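Local coordinates for Phosphoglucosamine/phosphogalactosamine mutase (Sulfolobus tokodaii, PDB 2F7L), which interconverts the 6-phosphates and 1-phosphates of glucosamine and galactosamine on the way to UDP-GlcNAc and UDP-GalNAc, using one magnesium ion per subunit, at residues Ile40-Asp45 with Val92-Ser97; Asp45-Gly50 with Pro102-Lys107; Ala78-Val83 with Gly113-Arg118. All coordinates share one frame; numbering follows the deposited sequence.

Contact 1 of 3, residues Ile40-Asp45 with Val92-Ser97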
ATOM      1  N   ILE A  40      18.845 -13.696  -4.287  1.00 22.00           N
ATOM      2  CA  ILE A  40      17.518 -13.116  -4.502  1.00 21.85           C
ATOM      3  C   ILE A  40      16.362 -13.964  -4.051  1.00 21.72           C
ATOM      4  O   ILE A  40      16.221 -15.106  -4.464  1.00 22.71           O
ATOM      5  CB  ILE A  40      17.275 -12.762  -6.005  1.00 21.56           C
ATOM      6  CG1 ILE A  40      18.334 -11.780  -6.513  1.00 20.47           C
ATOM      7  CG2 ILE A  40      15.897 -12.159  -6.170  1.00 21.32           C
ATOM      8  CD1 ILE A  40      18.371 -10.477  -5.774  1.00 20.11           C
ATOM      9  N   LEU A  41      15.504 -13.384  -3.229  1.00 21.91           N
ATOM     10  CA  LEU A  41      14.348 -14.102  -2.709  1.00 22.42           C
ATOM     11  C   LEU A  41      13.126 -13.908  -3.625  1.00 22.82           C
ATOM     12  O   LEU A  41      12.754 -12.779  -3.941  1.00 23.46           O
ATOM     13  CB  LEU A  41      14.042 -13.582  -1.306  1.00 21.73           C
ATOM     14  CG  LEU A  41      13.269 -14.423  -0.290  1.00 23.07           C
ATOM     15  CD1 LEU A  41      12.217 -13.548   0.352  1.00 21.66           C
ATOM     16  CD2 LEU A  41      12.617 -15.627  -0.935  1.00 23.47           C
ATOM     17  N   VAL A  42      12.500 -15.002  -4.042  1.00 22.79           N
ATOM     18  CA  VAL A  42      11.323 -14.933  -4.909  1.00 23.07           C
ATOM     19  C   VAL A  42      10.080 -15.418  -4.173  1.00 24.11           C
ATOM     20  O   VAL A  42      10.078 -16.513  -3.634  1.00 25.23           O
ATOM     21  CB  VAL A  42      11.499 -15.805  -6.174  1.00 22.65           C
ATOM     22  CG1 VAL A  42      10.264 -15.712  -7.039  1.00 21.47           C
ATOM     23  CG2 VAL A  42      12.739 -15.370  -6.948  1.00 22.05           C
ATOM     24  N   GLY A  43       9.024 -14.610  -4.152  1.00 25.16           N
ATOM     25  CA  GLY A  43       7.796 -15.002  -3.460  1.00 25.85           C
ATOM     26  C   GLY A  43       6.574 -14.610  -4.269  1.00 26.33           C
ATOM     27  O   GLY A  43       6.731 -13.988  -5.315  1.00 27.00           O
ATOM     28  N   ARG A  44       5.367 -14.946  -3.808  1.00 26.50           N
ATOM     29  CA  ARG A  44       4.149 -14.613  -4.576  1.00 26.52           C
ATOM     30  C   ARG A  44       2.865 -14.486  -3.771  1.00 26.03           C
ATOM     31  O   ARG A  44       2.748 -15.014  -2.669  1.00 25.81           O
ATOM     32  CB  ARG A  44       3.900 -15.660  -5.663  1.00 26.26           C
ATOM     33  CG  ARG A  44       3.270 -16.944  -5.153  1.00 26.96           C
ATOM     34  CD  ARG A  44       3.247 -17.971  -6.261  1.00 29.98           C
ATOM     35  NE  ARG A  44       1.977 -18.681  -6.315  1.00 34.60           N
ATOM     36  CZ  ARG A  44       1.735 -19.833  -5.694  1.00 38.06           C
ATOM     37  NH1 ARG A  44       2.693 -20.417  -4.967  1.00 38.59           N
ATOM     38  NH2 ARG A  44       0.529 -20.400  -5.798  1.00 38.75           N
ATOM     39  N   ASP A  45       1.897 -13.772  -4.324  1.00 25.61           N
ATOM     40  CA  ASP A  45       0.640 -13.660  -3.638  1.00 26.73           C
ATOM     41  C   ASP A  45      -0.239 -14.796  -4.178  1.00 27.44           C
ATOM     42  O   ASP A  45       0.261 -15.770  -4.740  1.00 28.46           O
ATOM     43  CB  ASP A  45       0.014 -12.284  -3.852  1.00 28.00           C
ATOM     44  CG  ASP A  45      -0.531 -12.093  -5.250  1.00 28.95           C
ATOM     45  OD1 ASP A  45      -0.515 -13.060  -6.051  1.00 29.82           O
ATOM     46  OD2 ASP A  45      -0.984 -10.966  -5.540  1.00 28.80           O
ATOM     47  N   VAL A  92      12.048 -10.469  -5.782  1.00 23.25           N
ATOM     48  CA  VAL A  92      11.026 -10.169  -6.751  1.00 23.16           C
ATOM     49  C   VAL A  92       9.755 -10.920  -6.342  1.00 23.89           C
ATOM     50  O   VAL A  92       9.764 -12.128  -6.138  1.00 23.93           O
ATOM     51  CB  VAL A  92      11.503 -10.495  -8.197  1.00 22.15           C
ATOM     52  CG1 VAL A  92      12.729 -11.324  -8.148  1.00 21.80           C
ATOM     53  CG2 VAL A  92      10.404 -11.157  -8.994  1.00 19.67           C
ATOM     54  N   VAL A  93       8.677 -10.156  -6.167  1.00 24.13           N
ATOM     55  CA  VAL A  93       7.363 -10.665  -5.781  1.00 24.00           C
ATOM     56  C   VAL A  93       6.413 -10.698  -7.013  1.00 25.80           C
ATOM     57  O   VAL A  93       6.309  -9.715  -7.772  1.00 24.61           O
ATOM     58  CB  VAL A  93       6.724  -9.740  -4.699  1.00 22.46           C
ATOM     59  CG1 VAL A  93       5.460 -10.335  -4.210  1.00 22.39           C
ATOM     60  CG2 VAL A  93       7.663  -9.511  -3.565  1.00 19.85           C
ATOM     61  N   ILE A  94       5.722 -11.821  -7.199  1.00 27.59           N
ATOM     62  CA  ILE A  94       4.772 -11.990  -8.305  1.00 30.23           C
ATOM     63  C   ILE A  94       3.439 -11.530  -7.767  1.00 31.50           C
ATOM     64  O   ILE A  94       2.781 -12.269  -7.036  1.00 31.54           O
ATOM     65  CB  ILE A  94       4.641 -13.486  -8.752  1.00 30.75           C
ATOM     66  CG1 ILE A  94       5.907 -13.948  -9.477  1.00 31.20           C
ATOM     67  CG2 ILE A  94       3.496 -13.650  -9.740  1.00 31.38           C
ATOM     68  CD1 ILE A  94       7.185 -13.631  -8.760  1.00 31.60           C
ATOM     69  N   THR A  95       3.036 -10.317  -8.147  1.00 33.77           N
ATOM     70  CA  THR A  95       1.792  -9.737  -7.650  1.00 36.24           C
ATOM     71  C   THR A  95       1.263  -8.579  -8.491  1.00 37.75           C
ATOM     72  O   THR A  95       2.022  -7.898  -9.188  1.00 38.11           O
ATOM     73  CB  THR A  95       1.997  -9.220  -6.198  1.00 36.71           C
ATOM     74  OG1 THR A  95       0.732  -8.904  -5.603  1.00 38.61           O
ATOM     75  CG2 THR A  95       2.896  -7.966  -6.197  1.00 35.95           C
ATOM     76  N   ALA A  96      -0.046  -8.352  -8.411  1.00 40.02           N
ATOM     77  CA  ALA A  96      -0.683  -7.246  -9.137  1.00 42.92           C
ATOM     78  C   ALA A  96      -1.335  -6.307  -8.117  1.00 44.18           C
ATOM     79  O   ALA A  96      -2.313  -5.626  -8.400  1.00 44.19           O
ATOM     80  CB  ALA A  96      -1.726  -7.767 -10.143  1.00 42.04           C
ATOM     81  N   SER A  97      -0.774  -6.297  -6.917  1.00 46.70           N
ATOM     82  CA  SER A  97      -1.241  -5.443  -5.834  1.00 48.95           C
ATOM     83  C   SER A  97      -2.757  -5.543  -5.562  1.00 48.96           C
ATOM     84  O   SER A  97      -3.236  -6.525  -4.972  1.00 48.79           O
ATOM     85  CB  SER A  97      -0.830  -3.985  -6.132  1.00 50.33           C
ATOM     86  OG  SER A  97      -0.843  -3.158  -4.965  1.00 54.14           O
TER

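Contact 2 of 3, residues Asp45-Gly50 with Pro102-Lys107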
ATOM      1  N   ASP A  45       1.897 -13.772  -4.324  1.00 25.61           N
ATOM      2  CA  ASP A  45       0.640 -13.660  -3.638  1.00 26.73           C
ATOM      3  C   ASP A  45      -0.239 -14.796  -4.178  1.00 27.44           C
ATOM      4  O   ASP A  45       0.261 -15.770  -4.740  1.00 28.46           O
ATOM      5  CB  ASP A  45       0.014 -12.284  -3.852  1.00 28.00           C
ATOM      6  CG  ASP A  45      -0.531 -12.093  -5.250  1.00 28.95           C
ATOM      7  OD1 ASP A  45      -0.515 -13.060  -6.051  1.00 29.82           O
ATOM      8  OD2 ASP A  45      -0.984 -10.966  -5.540  1.00 28.80           O
ATOM      9  N   VAL A  46      -1.545 -14.693  -4.050  1.00 27.50           N
ATOM     10  CA  VAL A  46      -2.360 -15.810  -4.483  1.00 27.87           C
ATOM     11  C   VAL A  46      -2.797 -15.865  -5.937  1.00 27.50           C
ATOM     12  O   VAL A  46      -3.312 -16.882  -6.375  1.00 28.22           O
ATOM     13  CB  VAL A  46      -3.627 -15.917  -3.573  1.00 27.90           C
ATOM     14  CG1 VAL A  46      -4.681 -14.890  -4.001  1.00 26.81           C
ATOM     15  CG2 VAL A  46      -4.182 -17.327  -3.603  1.00 27.78           C
ATOM     16  N   ARG A  47      -2.557 -14.805  -6.688  1.00 27.67           N
ATOM     17  CA  ARG A  47      -3.034 -14.703  -8.072  1.00 28.30           C
ATOM     18  C   ARG A  47      -2.895 -15.819  -9.114  1.00 29.14           C
ATOM     19  O   ARG A  47      -2.063 -16.697  -9.034  1.00 29.54           O
ATOM     20  CB  ARG A  47      -2.524 -13.394  -8.674  1.00 28.08           C
ATOM     21  CG  ARG A  47      -3.078 -12.180  -8.003  1.00 27.54           C
ATOM     22  CD  ARG A  47      -2.236 -10.974  -8.309  1.00 29.31           C
ATOM     23  NE  ARG A  47      -2.737  -9.785  -7.622  1.00 31.69           N
ATOM     24  CZ  ARG A  47      -3.875  -9.158  -7.931  1.00 32.73           C
ATOM     25  NH1 ARG A  47      -4.643  -9.604  -8.927  1.00 30.26           N
ATOM     26  NH2 ARG A  47      -4.250  -8.089  -7.229  1.00 33.76           N
ATOM     27  N   ALA A  48      -3.763 -15.732 -10.109  1.00 30.99           N
ATOM     28  CA  ALA A  48      -3.861 -16.658 -11.218  1.00 31.04           C
ATOM     29  C   ALA A  48      -2.577 -17.156 -11.888  1.00 31.86           C
ATOM     30  O   ALA A  48      -2.435 -18.353 -12.140  1.00 33.74           O
ATOM     31  CB  ALA A  48      -4.786 -16.076 -12.266  1.00 29.21           C
ATOM     32  N   GLY A  49      -1.619 -16.318 -12.211  1.00 30.77           N
ATOM     33  CA  GLY A  49      -0.477 -16.960 -12.867  1.00 30.83           C
ATOM     34  C   GLY A  49       0.654 -17.393 -11.942  1.00 30.15           C
ATOM     35  O   GLY A  49       1.786 -17.614 -12.376  1.00 29.77           O
ATOM     36  N   GLY A  50       0.315 -17.507 -10.668  1.00 29.97           N
ATOM     37  CA  GLY A  50       1.250 -17.829  -9.608  1.00 31.31           C
ATOM     38  C   GLY A  50       2.439 -18.728  -9.808  1.00 31.88           C
ATOM     39  O   GLY A  50       3.583 -18.280  -9.752  1.00 30.79           O
ATOM     40  N   PRO A 102      -7.954 -10.975 -12.862  1.00 31.82           N
ATOM     41  CA  PRO A 102      -7.171 -11.444 -14.012  1.00 31.86           C
ATOM     42  C   PRO A 102      -5.760 -10.872 -14.175  1.00 31.19           C
ATOM     43  O   PRO A 102      -5.010 -11.301 -15.054  1.00 30.68           O
ATOM     44  CB  PRO A 102      -8.108 -11.172 -15.203  1.00 30.81           C
ATOM     45  CG  PRO A 102      -8.894 -10.001 -14.747  1.00 31.21           C
ATOM     46  CD  PRO A 102      -9.170 -10.262 -13.289  1.00 31.62           C
ATOM     47  N   TYR A 103      -5.392  -9.940 -13.308  1.00 30.68           N
ATOM     48  CA  TYR A 103      -4.070  -9.332 -13.373  1.00 31.40           C
ATOM     49  C   TYR A 103      -3.021 -10.013 -12.502  1.00 30.84           C
ATOM     50  O   TYR A 103      -3.335 -10.718 -11.539  1.00 30.55           O
ATOM     51  CB  TYR A 103      -4.136  -7.869 -12.923  1.00 33.72           C
ATOM     52  CG  TYR A 103      -4.788  -6.946 -13.899  1.00 36.75           C
ATOM     53  CD1 TYR A 103      -4.030  -6.078 -14.681  1.00 37.25           C
ATOM     54  CD2 TYR A 103      -6.171  -6.973 -14.085  1.00 38.69           C
ATOM     55  CE1 TYR A 103      -4.639  -5.257 -15.637  1.00 38.91           C
ATOM     56  CE2 TYR A 103      -6.791  -6.163 -15.040  1.00 39.65           C
ATOM     57  CZ  TYR A 103      -6.021  -5.311 -15.815  1.00 39.54           C
ATOM     58  OH  TYR A 103      -6.640  -4.551 -16.787  1.00 40.34           O
ATOM     59  N   ASN A 104      -1.764  -9.778 -12.859  1.00 29.98           N
ATOM     60  CA  ASN A 104      -0.627 -10.248 -12.091  1.00 29.49           C
ATOM     61  C   ASN A 104       0.541  -9.403 -12.559  1.00 29.38           C
ATOM     62  O   ASN A 104       0.427  -8.734 -13.570  1.00 30.58           O
ATOM     63  CB  ASN A 104      -0.373 -11.727 -12.301  1.00 28.29           C
ATOM     64  CG  ASN A 104       0.173 -12.391 -11.043  1.00 27.67           C
ATOM     65  OD1 ASN A 104       0.037 -13.603 -10.846  1.00 28.18           O
ATOM     66  ND2 ASN A 104       0.794 -11.599 -10.192  1.00 25.18           N
ATOM     67  N   GLY A 105       1.642  -9.388 -11.826  1.00 28.72           N
ATOM     68  CA  GLY A 105       2.758  -8.570 -12.248  1.00 27.84           C
ATOM     69  C   GLY A 105       4.071  -8.844 -11.548  1.00 27.91           C
ATOM     70  O   GLY A 105       4.239  -9.843 -10.848  1.00 28.76           O
ATOM     71  N   ILE A 106       5.022  -7.949 -11.728  1.00 26.96           N
ATOM     72  CA  ILE A 106       6.303  -8.145 -11.114  1.00 27.13           C
ATOM     73  C   ILE A 106       6.691  -6.949 -10.310  1.00 27.85           C
ATOM     74  O   ILE A 106       6.704  -5.844 -10.826  1.00 29.80           O
ATOM     75  CB  ILE A 106       7.388  -8.346 -12.165  1.00 27.52           C
ATOM     76  CG1 ILE A 106       7.064  -9.558 -13.040  1.00 27.86           C
ATOM     77  CG2 ILE A 106       8.731  -8.507 -11.487  1.00 27.06           C
ATOM     78  CD1 ILE A 106       7.229 -10.875 -12.340  1.00 28.23           C
ATOM     79  N   LYS A 107       6.982  -7.161  -9.035  1.00 28.43           N
ATOM     80  CA  LYS A 107       7.456  -6.090  -8.163  1.00 27.59           C
ATOM     81  C   LYS A 107       8.914  -6.481  -7.900  1.00 27.72           C
ATOM     82  O   LYS A 107       9.256  -7.672  -7.851  1.00 27.58           O
ATOM     83  CB  LYS A 107       6.694  -6.067  -6.837  1.00 27.79           C
ATOM     84  CG  LYS A 107       5.562  -5.050  -6.767  1.00 29.21           C
ATOM     85  CD  LYS A 107       4.911  -5.029  -5.386  1.00 29.55           C
ATOM     86  CE  LYS A 107       3.638  -4.167  -5.365  1.00 30.67           C
ATOM     87  NZ  LYS A 107       2.767  -4.327  -4.124  1.00 31.21           N
TER

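Contact 3 of 3, residues Ala78-Val83 with Gly113-Arg118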
ATOM      1  N   ALA A  78       5.781  -8.995   4.065  1.00 25.16           N
ATOM      2  CA  ALA A  78       6.462 -10.173   4.598  1.00 26.64           C
ATOM      3  C   ALA A  78       7.708 -10.548   3.786  1.00 28.08           C
ATOM      4  O   ALA A  78       8.787 -10.765   4.349  1.00 29.33           O
ATOM      5  CB  ALA A  78       5.509 -11.352   4.632  1.00 25.96           C
ATOM      6  N   LEU A  79       7.548 -10.649   2.464  1.00 28.33           N
ATOM      7  CA  LEU A  79       8.655 -10.975   1.573  1.00 27.04           C
ATOM      8  C   LEU A  79       9.706  -9.874   1.715  1.00 27.01           C
ATOM      9  O   LEU A  79      10.886 -10.137   1.879  1.00 27.27           O
ATOM     10  CB  LEU A  79       8.168 -11.020   0.124  1.00 26.89           C
ATOM     11  CG  LEU A  79       7.767 -12.294  -0.628  1.00 25.70           C
ATOM     12  CD1 LEU A  79       8.056 -13.494   0.217  1.00 24.37           C
ATOM     13  CD2 LEU A  79       6.291 -12.228  -1.036  1.00 25.06           C
ATOM     14  N   GLN A  80       9.263  -8.632   1.642  1.00 26.65           N
ATOM     15  CA  GLN A  80      10.169  -7.512   1.760  1.00 27.60           C
ATOM     16  C   GLN A  80      10.904  -7.553   3.085  1.00 27.81           C
ATOM     17  O   GLN A  80      12.122  -7.346   3.145  1.00 27.42           O
ATOM     18  CB  GLN A  80       9.396  -6.203   1.646  1.00 29.02           C
ATOM     19  CG  GLN A  80       8.801  -5.976   0.287  1.00 30.90           C
ATOM     20  CD  GLN A  80       7.882  -4.790   0.269  1.00 32.52           C
ATOM     21  OE1 GLN A  80       6.875  -4.760   0.991  1.00 35.47           O
ATOM     22  NE2 GLN A  80       8.214  -3.796  -0.550  1.00 32.28           N
ATOM     23  N   TYR A  81      10.153  -7.808   4.152  1.00 27.92           N
ATOM     24  CA  TYR A  81      10.739  -7.876   5.477  1.00 27.72           C
ATOM     25  C   TYR A  81      11.835  -8.955   5.494  1.00 27.83           C
ATOM     26  O   TYR A  81      12.882  -8.811   6.150  1.00 26.77           O
ATOM     27  CB  TYR A  81       9.661  -8.194   6.518  1.00 27.33           C
ATOM     28  CG  TYR A  81      10.215  -8.114   7.915  1.00 27.39           C
ATOM     29  CD1 TYR A  81      10.579  -6.881   8.467  1.00 26.05           C
ATOM     30  CD2 TYR A  81      10.464  -9.284   8.655  1.00 27.52           C
ATOM     31  CE1 TYR A  81      11.177  -6.817   9.706  1.00 27.22           C
ATOM     32  CE2 TYR A  81      11.054  -9.233   9.893  1.00 26.57           C
ATOM     33  CZ  TYR A  81      11.405  -8.000  10.420  1.00 27.84           C
ATOM     34  OH  TYR A  81      11.925  -7.938  11.689  1.00 28.22           O
ATOM     35  N   ALA A  82      11.581 -10.037   4.762  1.00 27.64           N
ATOM     36  CA  ALA A  82      12.535 -11.122   4.654  1.00 28.17           C
ATOM     37  C   ALA A  82      13.822 -10.620   3.986  1.00 29.20           C
ATOM     38  O   ALA A  82      14.919 -10.785   4.535  1.00 30.43           O
ATOM     39  CB  ALA A  82      11.938 -12.259   3.866  1.00 26.19           C
ATOM     40  N   VAL A  83      13.712  -9.993   2.821  1.00 29.07           N
ATOM     41  CA  VAL A  83      14.922  -9.511   2.171  1.00 30.40           C
ATOM     42  C   VAL A  83      15.594  -8.447   3.034  1.00 30.63           C
ATOM     43  O   VAL A  83      16.826  -8.353   3.093  1.00 31.54           O
ATOM     44  CB  VAL A  83      14.629  -8.960   0.752  1.00 30.03           C
ATOM     45  CG1 VAL A  83      13.425  -8.114   0.786  1.00 31.62           C
ATOM     46  CG2 VAL A  83      15.813  -8.165   0.239  1.00 29.17           C
ATOM     47  N   GLY A 113      14.806  -3.543   1.342  1.00 35.98           N
ATOM     48  CA  GLY A 113      13.490  -4.044   1.697  1.00 34.87           C
ATOM     49  C   GLY A 113      12.366  -3.252   1.067  1.00 34.44           C
ATOM     50  O   GLY A 113      11.197  -3.618   1.161  1.00 34.82           O
ATOM     51  N   ILE A 114      12.721  -2.157   0.419  1.00 33.38           N
ATOM     52  CA  ILE A 114      11.744  -1.318  -0.241  1.00 32.80           C
ATOM     53  C   ILE A 114      11.806  -1.627  -1.739  1.00 33.09           C
ATOM     54  O   ILE A 114      12.780  -2.170  -2.220  1.00 32.64           O
ATOM     55  CB  ILE A 114      12.095   0.160  -0.009  1.00 32.02           C
ATOM     56  CG1 ILE A 114      12.496   0.348   1.452  1.00 31.48           C
ATOM     57  CG2 ILE A 114      10.912   1.062  -0.363  1.00 30.92           C
ATOM     58  CD1 ILE A 114      12.936   1.749   1.799  1.00 30.77           C
ATOM     59  N   GLU A 115      10.760  -1.306  -2.479  1.00 34.46           N
ATOM     60  CA  GLU A 115      10.795  -1.527  -3.920  1.00 35.71           C
ATOM     61  C   GLU A 115      11.897  -0.628  -4.490  1.00 35.82           C
ATOM     62  O   GLU A 115      12.232   0.414  -3.919  1.00 35.49           O
ATOM     63  CB  GLU A 115       9.454  -1.153  -4.524  1.00 36.71           C
ATOM     64  CG  GLU A 115       8.523  -0.579  -3.487  1.00 39.45           C
ATOM     65  CD  GLU A 115       7.496  -1.581  -2.996  1.00 41.27           C
ATOM     66  OE1 GLU A 115       6.866  -1.308  -1.942  1.00 42.03           O
ATOM     67  OE2 GLU A 115       7.307  -2.621  -3.675  1.00 41.22           O
ATOM     68  N   ILE A 116      12.467  -1.030  -5.618  1.00 36.33           N
ATOM     69  CA  ILE A 116      13.544  -0.261  -6.230  1.00 36.63           C
ATOM     70  C   ILE A 116      13.123   1.155  -6.591  1.00 37.16           C
ATOM     71  O   ILE A 116      11.973   1.393  -6.957  1.00 37.04           O
ATOM     72  CB  ILE A 116      14.104  -0.980  -7.502  1.00 35.67           C
ATOM     73  CG1 ILE A 116      12.956  -1.308  -8.466  1.00 34.62           C
ATOM     74  CG2 ILE A 116      14.854  -2.257  -7.096  1.00 35.52           C
ATOM     75  CD1 ILE A 116      13.380  -1.837  -9.820  1.00 32.26           C
ATOM     76  N   ARG A 117      14.064   2.086  -6.457  1.00 38.17           N
ATOM     77  CA  ARG A 117      13.838   3.481  -6.793  1.00 39.98           C
ATOM     78  C   ARG A 117      13.592   3.564  -8.295  1.00 41.30           C
ATOM     79  O   ARG A 117      13.927   2.637  -9.031  1.00 40.62           O
ATOM     80  CB  ARG A 117      15.059   4.311  -6.425  1.00 40.12           C
ATOM     81  CG  ARG A 117      15.194   4.596  -4.941  1.00 40.59           C
ATOM     82  CD  ARG A 117      16.606   5.035  -4.585  1.00 40.70           C
ATOM     83  NE  ARG A 117      16.707   5.414  -3.181  1.00 42.31           N
ATOM     84  CZ  ARG A 117      16.083   6.466  -2.650  1.00 43.05           C
ATOM     85  NH1 ARG A 117      15.316   7.231  -3.417  1.00 42.83           N
ATOM     86  NH2 ARG A 117      16.233   6.766  -1.360  1.00 42.76           N
ATOM     87  N   ARG A 118      13.023   4.676  -8.756  1.00 43.80           N
ATOM     88  CA  ARG A 118      12.713   4.828 -10.182  1.00 46.13           C
ATOM     89  C   ARG A 118      13.923   4.830 -11.114  1.00 45.69           C
ATOM     90  O   ARG A 118      13.892   4.242 -12.196  1.00 44.61           O
ATOM     91  CB  ARG A 118      11.858   6.073 -10.397  1.00 48.52           C
ATOM     92  CG  ARG A 118      10.617   6.097  -9.497  1.00 53.53           C
ATOM     93  CD  ARG A 118       9.936   4.704  -9.369  1.00 57.08           C
ATOM     94  NE  ARG A 118       8.664   4.757  -8.625  1.00 61.01           N
ATOM     95  CZ  ARG A 118       8.554   5.026  -7.320  1.00 62.49           C
ATOM     96  NH1 ARG A 118       9.646   5.263  -6.595  1.00 64.21           N
ATOM     97  NH2 ARG A 118       7.351   5.082  -6.742  1.00 62.16           N
TER

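Contact 1 of 3, residues Ile40-Asp45 with Val92-Ser97
Asp45 OD2 is gripped from two directions: the hydroxyl Thr95 OG1 donates to it at 2.7 Å, and Arg47 NE forms a salt bridge with the same oxygen. The hydroxyl reaches OD2 from above the carboxylate plane, 53° out of it. The Thr95 torsion (chi1 -168°) sets OG1 opposite its own N and beside the carbonyl carbon, where it can both donate to Asp45 and accept from Ser97 N at 3.3 Å, which closes an ST turn. Behind this polar end, strands 40-44 and 92-94 run parallel in the central sheet of the alpha/beta/alpha first domain. Their ladder is regular: Val92 N bonds to Leu41 O and Ile94 N to Gly43 O, each at 3.0 Å, while Gly43 N and Asp45 N donate back to Val92 O and Ile94 O. On the face carrying Val42 and Ile94, Val42 CG1 lies 4.1 Å from Ile94 CD1, under helix 50-63. Gly43 CA packs directly against Leu79 CG of helix 76-86, 3.9 Å apart. With an alanine in place of this aspartate, Thr95 OG1 and Arg47 NE would probably lose their common acceptor, the hydroxyl becoming freer to turn. The hydroxyl-carboxylate pair is likely to position the loop of Ser97, probably the serine phosphorylated in catalysis as in related mutases.

Contact 2 of 3, residues Asp45-Gly50 with Pro102-Lys107
Arg47 and Asn104 lie alongside each other, running opposite ways, with their guanidinium and amide planes 51° apart. It is the aliphatic part of the arginine that lies along the amide: Arg47 CB is 3.7 Å from Asn104 CG, and Arg47 CD is 3.9 Å from the same carbon. CG of Arg47 stands anti to the carbonyl carbon (chi1 -65°), and the chain then runs extended to NE, carrying the guanidinium beyond the amide to the backbone of strand 103-109. There Arg47 NH1 makes a weak bond to Tyr103 O, 3.1 Å long and bent to 133° at the hydrogen. The stronger grip comes from the neighbouring loop: NH2 bonds to Ser97 O and Asn99 O, and NH1 to Pro100 O. At the root of the side chain, Asp45 closes an Asx turn, its OD1 accepting from Arg47 N at 2.8 Å, while the salt bridge from OD2 to Arg47 NE measures 3.0 Å. A type I turn follows from Arg47 to Gly50, leading into helix 50-63. The charge of the buried arginine is probably balanced by the Asp45 carboxylate and softened by the carbonyls of Tyr103, Ser97, Asn99 and Pro100, an arrangement that ties the loop of Ser97 to the start of strand 103-109.

Contact 3 of 3, residues Ala78-Val83 with Gly113-Arg118
Helix 76-86 of the alpha/beta/alpha first domain meets the loop between strand 103-109 and helix 118-130 here, and Gln80 makes the first touch. Its CB lies 3.2 Å from Gly113 O, and CG and CD also come close, so the Gly113 carbonyl points its oxygen at the flank of the glutamine chain. Gln80 CG is anti to the carbonyl carbon (chi1 -67°) and the chain is extended beyond it, which carries the amide past Gly113 to Glu115. The amide and carboxylate planes there are 55° apart, neither flat on nor square to one another. One helical turn on, Val83 points its CB toward the loop and faces Gly113, though the exact placing of its CG1 is doubtful; the same side chain also packs on Val109 and Tyr88. Gly113 suits this place: its phi is positive (97°), a value that a residue with a CB would adopt only at the cost of crowding the carbonyl oxygen before it. Within the same loop, Glu115 O accepts a hydrogen bond from His314 NE2, linking this region to helix 309-318. Across the contact the polar link is slender: Gln80 NE2 donates to Glu115 OE1 in a weak bond of 3.2 Å.

All three contacts belong to the first domain and lie near one site. Contacts 1 and 2 share Asp45, and their centres are 8 Å apart; strands 90-94 and 103-109 are neighbours in the sheet, with Val93 O and Lys107 N 2.9 Å apart in a probable hydrogen bond. Contact 3 backs contact 1 through helix 76-86, where Leu79 CD2 comes to 3.8 Å from Val93 CG1, and meets contact 2, about 17 Å away between centres, where Lys107 CD is 3.8 Å from Glu115 OE2. Lys107 NZ forms salt bridges with Asp243 and Asp245, probable magnesium ligands. At nearest side-chain atoms, Thr95 is about 3 Å from Asp243 and Gln80 about 6 Å from Asp245, which places the Ser97 loop beside the probable metal site.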